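Local atomic coordinates of glucose-6-phosphate isomerase (Chlamydia trachomatis D/UW-3/CX, PDB entry 6OTU), a protein that catalyses the reversible isomerization of glucose-6-phosphate to fructose-6-phosphate, a step shared by glycolysis and gluconeogenesis. Residues Val207-Ser212 and Val241-Gln246; Leu152-Ile157 and Gly278-Phe283. All blocks are in the same frame, centred on the assembly; numbering follows the deposited sequence.

Interaction 1: residues Val207-Ser212 and Val241-Gln246; sequences VVVSKS and VAVTSQ. With G6Q (glucose-6-phosphate), chain E.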
ATOM      1  N   VAL A 207     -10.089   1.306  23.805  1.00 33.97           N
ATOM      2  CA  VAL A 207      -9.030   0.365  24.161  1.00 37.47           C
ATOM      3  C   VAL A 207      -7.699   0.999  23.769  1.00 39.59           C
ATOM      4  O   VAL A 207      -7.364   1.090  22.580  1.00 34.58           O
ATOM      5  CB  VAL A 207      -9.222  -1.002  23.485  1.00 37.83           C
ATOM      6  CG1 VAL A 207      -8.171  -2.010  23.976  1.00 32.46           C
ATOM      7  CG2 VAL A 207     -10.620  -1.529  23.764  1.00 33.02           C
ATOM      8  N   VAL A 208      -6.946   1.450  24.764  1.00 36.00           N
ATOM      9  CA  VAL A 208      -5.631   2.038  24.537  1.00 37.74           C
ATOM     10  C   VAL A 208      -4.591   0.922  24.581  1.00 36.12           C
ATOM     11  O   VAL A 208      -4.399   0.270  25.616  1.00 34.55           O
ATOM     12  CB  VAL A 208      -5.319   3.131  25.573  1.00 40.35           C
ATOM     13  CG1 VAL A 208      -4.179   4.010  25.083  1.00 37.28           C
ATOM     14  CG2 VAL A 208      -6.562   3.958  25.855  1.00 33.79           C
ATOM     15  N   VAL A 209      -3.922   0.702  23.460  1.00 35.15           N
ATOM     16  CA  VAL A 209      -3.006  -0.414  23.293  1.00 41.91           C
ATOM     17  C   VAL A 209      -1.620   0.174  23.075  1.00 43.38           C
ATOM     18  O   VAL A 209      -1.365   0.823  22.051  1.00 44.26           O
ATOM     19  CB  VAL A 209      -3.421  -1.327  22.125  1.00 37.37           C
ATOM     20  CG1 VAL A 209      -2.439  -2.476  21.967  1.00 33.10           C
ATOM     21  CG2 VAL A 209      -4.849  -1.846  22.323  1.00 36.19           C
ATOM     22  N   SER A 210      -0.724  -0.045  24.033  1.00 41.54           N
ATOM     23  CA  SER A 210       0.647   0.449  23.906  1.00 40.51           C
ATOM     24  C   SER A 210       1.529  -0.419  24.791  1.00 40.56           C
ATOM     25  O   SER A 210       1.385  -0.381  26.015  1.00 42.85           O
ATOM     26  CB  SER A 210       0.739   1.917  24.311  1.00 37.92           C
ATOM     27  OG  SER A 210       2.067   2.265  24.662  1.00 42.40           O
ATOM     28  N   LYS A 211       2.432  -1.189  24.175  1.00 42.23           N
ATOM     29  CA  LYS A 211       3.299  -2.092  24.932  1.00 39.59           C
ATOM     30  C   LYS A 211       4.126  -1.322  25.955  1.00 34.72           C
ATOM     31  O   LYS A 211       4.051  -1.589  27.162  1.00 38.22           O
ATOM     32  CB  LYS A 211       4.202  -2.886  23.975  1.00 38.32           C
ATOM     33  CG  LYS A 211       5.234  -3.784  24.669  1.00 35.80           C
ATOM     34  CD  LYS A 211       5.949  -4.743  23.701  1.00 35.99           C
ATOM     35  CE  LYS A 211       7.166  -5.399  24.353  1.00 31.76           C
ATOM     36  NZ  LYS A 211       7.938  -6.257  23.415  1.00 35.71           N
ATOM     37  N   SER A 212       4.902  -0.334  25.492  1.00 34.11           N
ATOM     38  CA  SER A 212       5.712   0.466  26.409  1.00 32.75           C
ATOM     39  C   SER A 212       4.864   1.241  27.403  1.00 36.59           C
ATOM     40  O   SER A 212       5.296   1.467  28.539  1.00 44.70           O
ATOM     41  CB  SER A 212       6.577   1.452  25.626  1.00 34.92           C
ATOM     42  OG  SER A 212       5.774   2.366  24.895  1.00 36.48           O
ATOM     43  N   VAL A 241     -10.058   0.992  28.575  1.00 39.72           N
ATOM     44  CA  VAL A 241      -9.374  -0.263  28.854  1.00 40.14           C
ATOM     45  C   VAL A 241      -7.939  -0.116  28.371  1.00 44.08           C
ATOM     46  O   VAL A 241      -7.693   0.496  27.324  1.00 41.06           O
ATOM     47  CB  VAL A 241     -10.085  -1.451  28.160  1.00 40.82           C
ATOM     48  CG1 VAL A 241      -9.140  -2.641  27.962  1.00 34.14           C
ATOM     49  CG2 VAL A 241     -11.323  -1.864  28.953  1.00 41.30           C
ATOM     50  N   ALA A 242      -6.987  -0.643  29.141  1.00 45.26           N
ATOM     51  CA  ALA A 242      -5.593  -0.624  28.722  1.00 43.44           C
ATOM     52  C   ALA A 242      -5.102  -2.028  28.374  1.00 44.23           C
ATOM     53  O   ALA A 242      -5.526  -3.033  28.962  1.00 39.48           O
ATOM     54  CB  ALA A 242      -4.692  -0.001  29.789  1.00 34.43           C
ATOM     55  N   VAL A 243      -4.225  -2.076  27.376  1.00 33.02           N
ATOM     56  CA  VAL A 243      -3.482  -3.266  26.992  1.00 32.69           C
ATOM     57  C   VAL A 243      -2.031  -2.819  26.921  1.00 32.54           C
ATOM     58  O   VAL A 243      -1.680  -1.986  26.082  1.00 33.38           O
ATOM     59  CB  VAL A 243      -3.954  -3.846  25.650  1.00 35.30           C
ATOM     60  CG1 VAL A 243      -3.167  -5.097  25.275  1.00 31.99           C
ATOM     61  CG2 VAL A 243      -5.441  -4.161  25.709  1.00 39.64           C
ATOM     62  N   THR A 244      -1.196  -3.333  27.822  1.00 34.86           N
ATOM     63  CA  THR A 244       0.178  -2.864  27.938  1.00 34.81           C
ATOM     64  C   THR A 244       1.043  -3.947  28.565  1.00 39.23           C
ATOM     65  O   THR A 244       0.541  -4.937  29.111  1.00 42.03           O
ATOM     66  CB  THR A 244       0.276  -1.574  28.775  1.00 35.75           C
ATOM     67  OG1 THR A 244       1.632  -1.139  28.783  1.00 42.92           O
ATOM     68  CG2 THR A 244      -0.138  -1.823  30.222  1.00 35.64           C
ATOM     69  N   SER A 245       2.358  -3.740  28.473  1.00 34.97           N
ATOM     70  CA  SER A 245       3.328  -4.601  29.137  1.00 37.57           C
ATOM     71  C   SER A 245       3.116  -4.595  30.649  1.00 38.89           C
ATOM     72  O   SER A 245       2.737  -3.581  31.241  1.00 41.58           O
ATOM     73  CB  SER A 245       4.750  -4.134  28.811  1.00 40.45           C
ATOM     74  OG  SER A 245       5.648  -5.230  28.817  1.00 51.97           O
ATOM     75  N   GLN A 246       3.364  -5.740  31.283  1.00 39.20           N
ATOM     76  CA  GLN A 246       3.214  -5.807  32.730  1.00 41.06           C
ATOM     77  C   GLN A 246       4.232  -4.899  33.412  1.00 35.39           C
ATOM     78  O   GLN A 246       5.403  -4.857  33.031  1.00 36.65           O
ATOM     79  CB  GLN A 246       3.375  -7.244  33.220  1.00 41.16           C
ATOM     80  CG  GLN A 246       2.839  -7.474  34.623  1.00 47.63           C
ATOM     81  CD  GLN A 246       2.262  -8.868  34.799  1.00 63.78           C
ATOM     82  OE1 GLN A 246       2.671  -9.810  34.120  1.00 64.48           O
ATOM     83  NE2 GLN A 246       1.302  -9.003  35.710  1.00 72.14           N
TER
HETATM   84  C1  G6Q E 604       6.666  -3.132  16.678  1.00 50.79           C
HETATM   85  C2  G6Q E 604       7.358  -1.767  16.730  1.00 54.40           C
HETATM   86  C3  G6Q E 604       6.394  -0.586  16.688  1.00 43.73           C
HETATM   87  C4  G6Q E 604       5.563  -0.414  17.964  1.00 33.23           C
HETATM   88  C5  G6Q E 604       4.890   0.959  18.009  1.00 32.86           C
HETATM   89  C6  G6Q E 604       3.921   1.090  19.160  1.00 30.57           C
HETATM   90  O1  G6Q E 604       7.307  -4.116  16.847  1.00 45.79           O
HETATM   91  O2  G6Q E 604       8.184  -1.661  17.883  1.00 65.05           O
HETATM   92  O3  G6Q E 604       5.514  -0.718  15.569  1.00 43.87           O
HETATM   93  O4  G6Q E 604       4.558  -1.422  18.038  1.00 28.98           O
HETATM   94  O5  G6Q E 604       5.900   1.969  18.082  1.00 33.71           O
HETATM   95  O6  G6Q E 604       4.648   0.808  20.388  1.00 37.13           O
HETATM   96  P   G6Q E 604       3.837   0.659  21.779  1.00 39.08           P
HETATM   97  O1P G6Q E 604       2.922  -0.543  21.622  1.00 36.08           O
HETATM   98  O2P G6Q E 604       4.926   0.437  22.821  1.00 46.74           O
HETATM   99  O3P G6Q E 604       3.076   1.953  21.986  1.00 36.59           O

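Interaction 2: residues Leu152-Ile157 and Gly278-Phe283; sequences LVQIGI and GVVLGF. With G6Q (glucose-6-phosphate), chain E.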
ATOM      1  N   LEU A 152     -16.200  -0.028  19.635  1.00 35.79           N
ATOM      2  CA  LEU A 152     -14.858  -0.131  20.196  1.00 36.07           C
ATOM      3  C   LEU A 152     -13.898   0.720  19.370  1.00 38.51           C
ATOM      4  O   LEU A 152     -13.910   0.656  18.133  1.00 37.29           O
ATOM      5  CB  LEU A 152     -14.379  -1.595  20.243  1.00 31.28           C
ATOM      6  CG  LEU A 152     -13.052  -1.839  20.983  1.00 31.17           C
ATOM      7  CD1 LEU A 152     -13.076  -3.157  21.703  1.00 40.81           C
ATOM      8  CD2 LEU A 152     -11.836  -1.774  20.057  1.00 32.90           C
ATOM      9  N   VAL A 153     -13.056   1.499  20.053  1.00 41.47           N
ATOM     10  CA  VAL A 153     -12.052   2.356  19.413  1.00 38.65           C
ATOM     11  C   VAL A 153     -10.676   1.941  19.910  1.00 30.60           C
ATOM     12  O   VAL A 153     -10.355   2.121  21.089  1.00 30.87           O
ATOM     13  CB  VAL A 153     -12.292   3.843  19.695  1.00 39.42           C
ATOM     14  CG1 VAL A 153     -11.169   4.677  19.079  1.00 30.70           C
ATOM     15  CG2 VAL A 153     -13.657   4.274  19.156  1.00 36.13           C
ATOM     16  N   GLN A 154      -9.858   1.388  19.027  1.00 33.36           N
ATOM     17  CA  GLN A 154      -8.504   1.004  19.400  1.00 34.24           C
ATOM     18  C   GLN A 154      -7.570   2.176  19.142  1.00 31.77           C
ATOM     19  O   GLN A 154      -7.414   2.608  17.996  1.00 30.11           O
ATOM     20  CB  GLN A 154      -8.038  -0.226  18.627  1.00 37.25           C
ATOM     21  CG  GLN A 154      -6.651  -0.692  19.017  1.00 39.30           C
ATOM     22  CD  GLN A 154      -6.545  -2.204  19.180  1.00 40.18           C
ATOM     23  OE1 GLN A 154      -7.481  -2.868  19.651  1.00 34.10           O
ATOM     24  NE2 GLN A 154      -5.390  -2.754  18.808  1.00 35.82           N
ATOM     25  N   ILE A 155      -6.971   2.689  20.210  1.00 30.61           N
ATOM     26  CA  ILE A 155      -5.952   3.725  20.151  1.00 37.10           C
ATOM     27  C   ILE A 155      -4.600   3.036  20.254  1.00 39.60           C
ATOM     28  O   ILE A 155      -4.312   2.361  21.248  1.00 42.66           O
ATOM     29  CB  ILE A 155      -6.132   4.764  21.273  1.00 31.12           C
ATOM     30  CG1 ILE A 155      -7.466   5.507  21.118  1.00 31.07           C
ATOM     31  CG2 ILE A 155      -4.961   5.739  21.298  1.00 35.34           C
ATOM     32  CD1 ILE A 155      -7.723   6.571  22.172  1.00 31.53           C
ATOM     33  N   GLY A 156      -3.776   3.202  19.232  1.00 37.75           N
ATOM     34  CA  GLY A 156      -2.486   2.536  19.173  1.00 33.92           C
ATOM     35  C   GLY A 156      -1.926   2.675  17.779  1.00 38.85           C
ATOM     36  O   GLY A 156      -2.638   2.998  16.822  1.00 38.29           O
ATOM     37  N   ILE A 157      -0.626   2.422  17.665  1.00 34.77           N
ATOM     38  CA  ILE A 157       0.078   2.665  16.415  1.00 31.61           C
ATOM     39  C   ILE A 157       1.057   1.527  16.168  1.00 31.41           C
ATOM     40  O   ILE A 157       1.422   0.787  17.086  1.00 31.74           O
ATOM     41  CB  ILE A 157       0.796   4.044  16.450  1.00 31.41           C
ATOM     42  CG1 ILE A 157       1.228   4.514  15.044  1.00 31.37           C
ATOM     43  CG2 ILE A 157       1.931   4.025  17.457  1.00 32.04           C
ATOM     44  CD1 ILE A 157       1.671   6.001  15.001  1.00 31.63           C
ATOM     45  N   GLY A 278      -6.491  -9.568  21.040  1.00 33.96           N
ATOM     46  CA  GLY A 278      -7.542 -10.328  21.706  1.00 37.84           C
ATOM     47  C   GLY A 278      -8.748  -9.492  22.093  1.00 38.28           C
ATOM     48  O   GLY A 278      -9.892  -9.934  21.952  1.00 32.68           O
ATOM     49  N   VAL A 279      -8.510  -8.272  22.583  1.00 40.93           N
ATOM     50  CA  VAL A 279      -9.611  -7.424  23.042  1.00 44.62           C
ATOM     51  C   VAL A 279     -10.502  -7.014  21.869  1.00 41.17           C
ATOM     52  O   VAL A 279     -11.717  -7.234  21.886  1.00 44.07           O
ATOM     53  CB  VAL A 279      -9.076  -6.196  23.801  1.00 32.57           C
ATOM     54  CG1 VAL A 279     -10.215  -5.248  24.101  1.00 32.91           C
ATOM     55  CG2 VAL A 279      -8.374  -6.620  25.085  1.00 32.83           C
ATOM     56  N   VAL A 280      -9.917  -6.404  20.838  1.00 38.64           N
ATOM     57  CA  VAL A 280     -10.746  -5.901  19.747  1.00 36.95           C
ATOM     58  C   VAL A 280     -11.416  -7.052  19.009  1.00 33.95           C
ATOM     59  O   VAL A 280     -12.613  -6.990  18.697  1.00 32.67           O
ATOM     60  CB  VAL A 280      -9.925  -5.004  18.798  1.00 40.73           C
ATOM     61  CG1 VAL A 280      -8.772  -5.766  18.157  1.00 37.39           C
ATOM     62  CG2 VAL A 280     -10.842  -4.392  17.738  1.00 39.36           C
ATOM     63  N   LEU A 281     -10.672  -8.128  18.738  1.00 34.85           N
ATOM     64  CA  LEU A 281     -11.259  -9.273  18.051  1.00 32.26           C
ATOM     65  C   LEU A 281     -12.327  -9.926  18.912  1.00 32.80           C
ATOM     66  O   LEU A 281     -13.421 -10.241  18.428  1.00 39.86           O
ATOM     67  CB  LEU A 281     -10.174 -10.286  17.680  1.00 35.26           C
ATOM     68  CG  LEU A 281      -9.092  -9.802  16.701  1.00 39.83           C
ATOM     69  CD1 LEU A 281      -8.010 -10.861  16.531  1.00 37.22           C
ATOM     70  CD2 LEU A 281      -9.679  -9.414  15.357  1.00 31.67           C
ATOM     71  N   GLY A 282     -12.031 -10.136  20.197  1.00 32.95           N
ATOM     72  CA  GLY A 282     -13.019 -10.736  21.081  1.00 33.54           C
ATOM     73  C   GLY A 282     -14.301  -9.927  21.188  1.00 33.84           C
ATOM     74  O   GLY A 282     -15.400 -10.485  21.191  1.00 43.49           O
ATOM     75  N   PHE A 283     -14.180  -8.598  21.261  1.00 38.94           N
ATOM     76  CA  PHE A 283     -15.366  -7.750  21.344  1.00 38.76           C
ATOM     77  C   PHE A 283     -16.167  -7.789  20.048  1.00 38.64           C
ATOM     78  O   PHE A 283     -17.402  -7.890  20.073  1.00 37.42           O
ATOM     79  CB  PHE A 283     -14.952  -6.319  21.687  1.00 33.75           C
ATOM     80  CG  PHE A 283     -16.088  -5.336  21.716  1.00 36.90           C
ATOM     81  CD1 PHE A 283     -16.831  -5.144  22.871  1.00 41.60           C
ATOM     82  CD2 PHE A 283     -16.400  -4.577  20.595  1.00 34.50           C
ATOM     83  CE1 PHE A 283     -17.877  -4.223  22.902  1.00 39.49           C
ATOM     84  CE2 PHE A 283     -17.436  -3.659  20.625  1.00 36.15           C
ATOM     85  CZ  PHE A 283     -18.177  -3.481  21.780  1.00 35.72           C
TER
HETATM   86  C1  G6Q E 604       6.666  -3.132  16.678  1.00 50.79           C
HETATM   87  C2  G6Q E 604       7.358  -1.767  16.730  1.00 54.40           C
HETATM   88  C3  G6Q E 604       6.394  -0.586  16.688  1.00 43.73           C
HETATM   89  C4  G6Q E 604       5.563  -0.414  17.964  1.00 33.23           C
HETATM   90  C5  G6Q E 604       4.890   0.959  18.009  1.00 32.86           C
HETATM   91  C6  G6Q E 604       3.921   1.090  19.160  1.00 30.57           C
HETATM   92  O1  G6Q E 604       7.307  -4.116  16.847  1.00 45.79           O
HETATM   93  O2  G6Q E 604       8.184  -1.661  17.883  1.00 65.05           O
HETATM   94  O3  G6Q E 604       5.514  -0.718  15.569  1.00 43.87           O
HETATM   95  O4  G6Q E 604       4.558  -1.422  18.038  1.00 28.98           O
HETATM   96  O5  G6Q E 604       5.900   1.969  18.082  1.00 33.71           O
HETATM   97  O6  G6Q E 604       4.648   0.808  20.388  1.00 37.13           O
HETATM   98  P   G6Q E 604       3.837   0.659  21.779  1.00 39.08           P
HETATM   99  O1P G6Q E 604       2.922  -0.543  21.622  1.00 36.08           O
HETATM  100  O2P G6Q E 604       4.926   0.437  22.821  1.00 46.74           O
HETATM  101  O3P G6Q E 604       3.076   1.953  21.986  1.00 36.59           O
HETATM  102  O   HOH W   1      -7.343  -5.086  21.270  1.00 35.12           O

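Interaction 1: residues Val207-Ser212 and Val241-Gln246
V208 N gives its hydrogen to V241 O at 2.8 Å. V243 N returns a bond to V208 O, and S210 N reaches V243 O at 3.0 Å. This is the alternating ladder of two parallel strands. Past S210 the chain turns, and S245 N bonds K211 O at 3.0 Å, in the carbonyl plane on a lone pair. T244 OG1 lies 2.9 Å from both S210 O and K211 O, and S248 OG is a hydrogen-bond partner of that hydroxyl. With K211 O held by S245 N, the turn points the N-H groups of K211 and S212 at the phosphate. K211 N hydrogen-bonds glucose-6-phosphate O1P at 2.7 Å, S212 N its O2P at 2.8 Å, and S210 OG its O3P. In S212, chi1 of 62° sets OG between its own N and carbonyl carbon, and OG and N reach the same oxygen, O2P. The K211 amine goes elsewhere, to the carbonyls of D264 and I266. On the face under helix 275-285, V207 CG1 packs on V243 CG2 at 3.9 Å, and V209 CG2 lies beside V243. The arrangement is a phosphate-binding loop at the carboxyl end of a parallel strand, as in SIS-type sugar isomerase domains.

Interaction 2: residues Leu152-Ile157 and Gly278-Phe283
L152 is the main bump of this contact, and V279, V280 and F283 form the hollow that takes it. Its two methyls divide the work. L152 CD2 presses on V280 CG2 at 3.6 Å. L152 CD1 enters between V279 and F283, 3.7 Å from F283 CB and 4.3 Å from V279 CG1. L152 CB meets the F283 ring obliquely, 3.6 Å from F283 CD2. The leucine and the phenylalanine run past each other in opposite directions, whereas V280 crosses the leucine at about a right angle. In V280, CG2 lies anti to the backbone N and faces L152, while CG1, at chi1 61°, stays near Q154. Two residues along the strand, Q154 stands on the same face and makes the second bump. Its chain bends at chi2 (136°), and Q154 OE1 comes to 3.4 Å from V280 CB. P164 also touches both Q154 and V280. A water joins the two segments here: it donates to Q154 OE1 at 2.7 Å and accepts from V280 N at 2.9 Å. The amide NE2 turns to S160 O, which helps fix the rotation of the amide. The chemistry is thus mostly apolar, a helix laid nearly antiparallel over a strand of the parallel sheet. The buried glutamine is the polar exception, with its oxygen served by water and its nitrogen by the loop that binds glucose-6-phosphate.

How the interactions relate
From the N terminus, strand 151-155 comes first and leads into I157, at the sugar phosphate. The chain passes through strand 180-184 and reaches 207-212. Interaction 1 then closes a short loop through helix 216-231, a beta-alpha-beta crossover to strand 240-245. After strand 258-262 the chain enters helix 275-285, and interaction 2 closes the longer loop, which encloses the shorter one. Strands 151-155 and 204-209 are neighbours in the parallel sheet: V207 N and V209 N probably bond to V153 O and I155 O. L152 packs on V207 and Q154 on V209. Helix 275-285 touches L152 and Q154 and also V207, V209 and V243, so it lies over both contacts on one face.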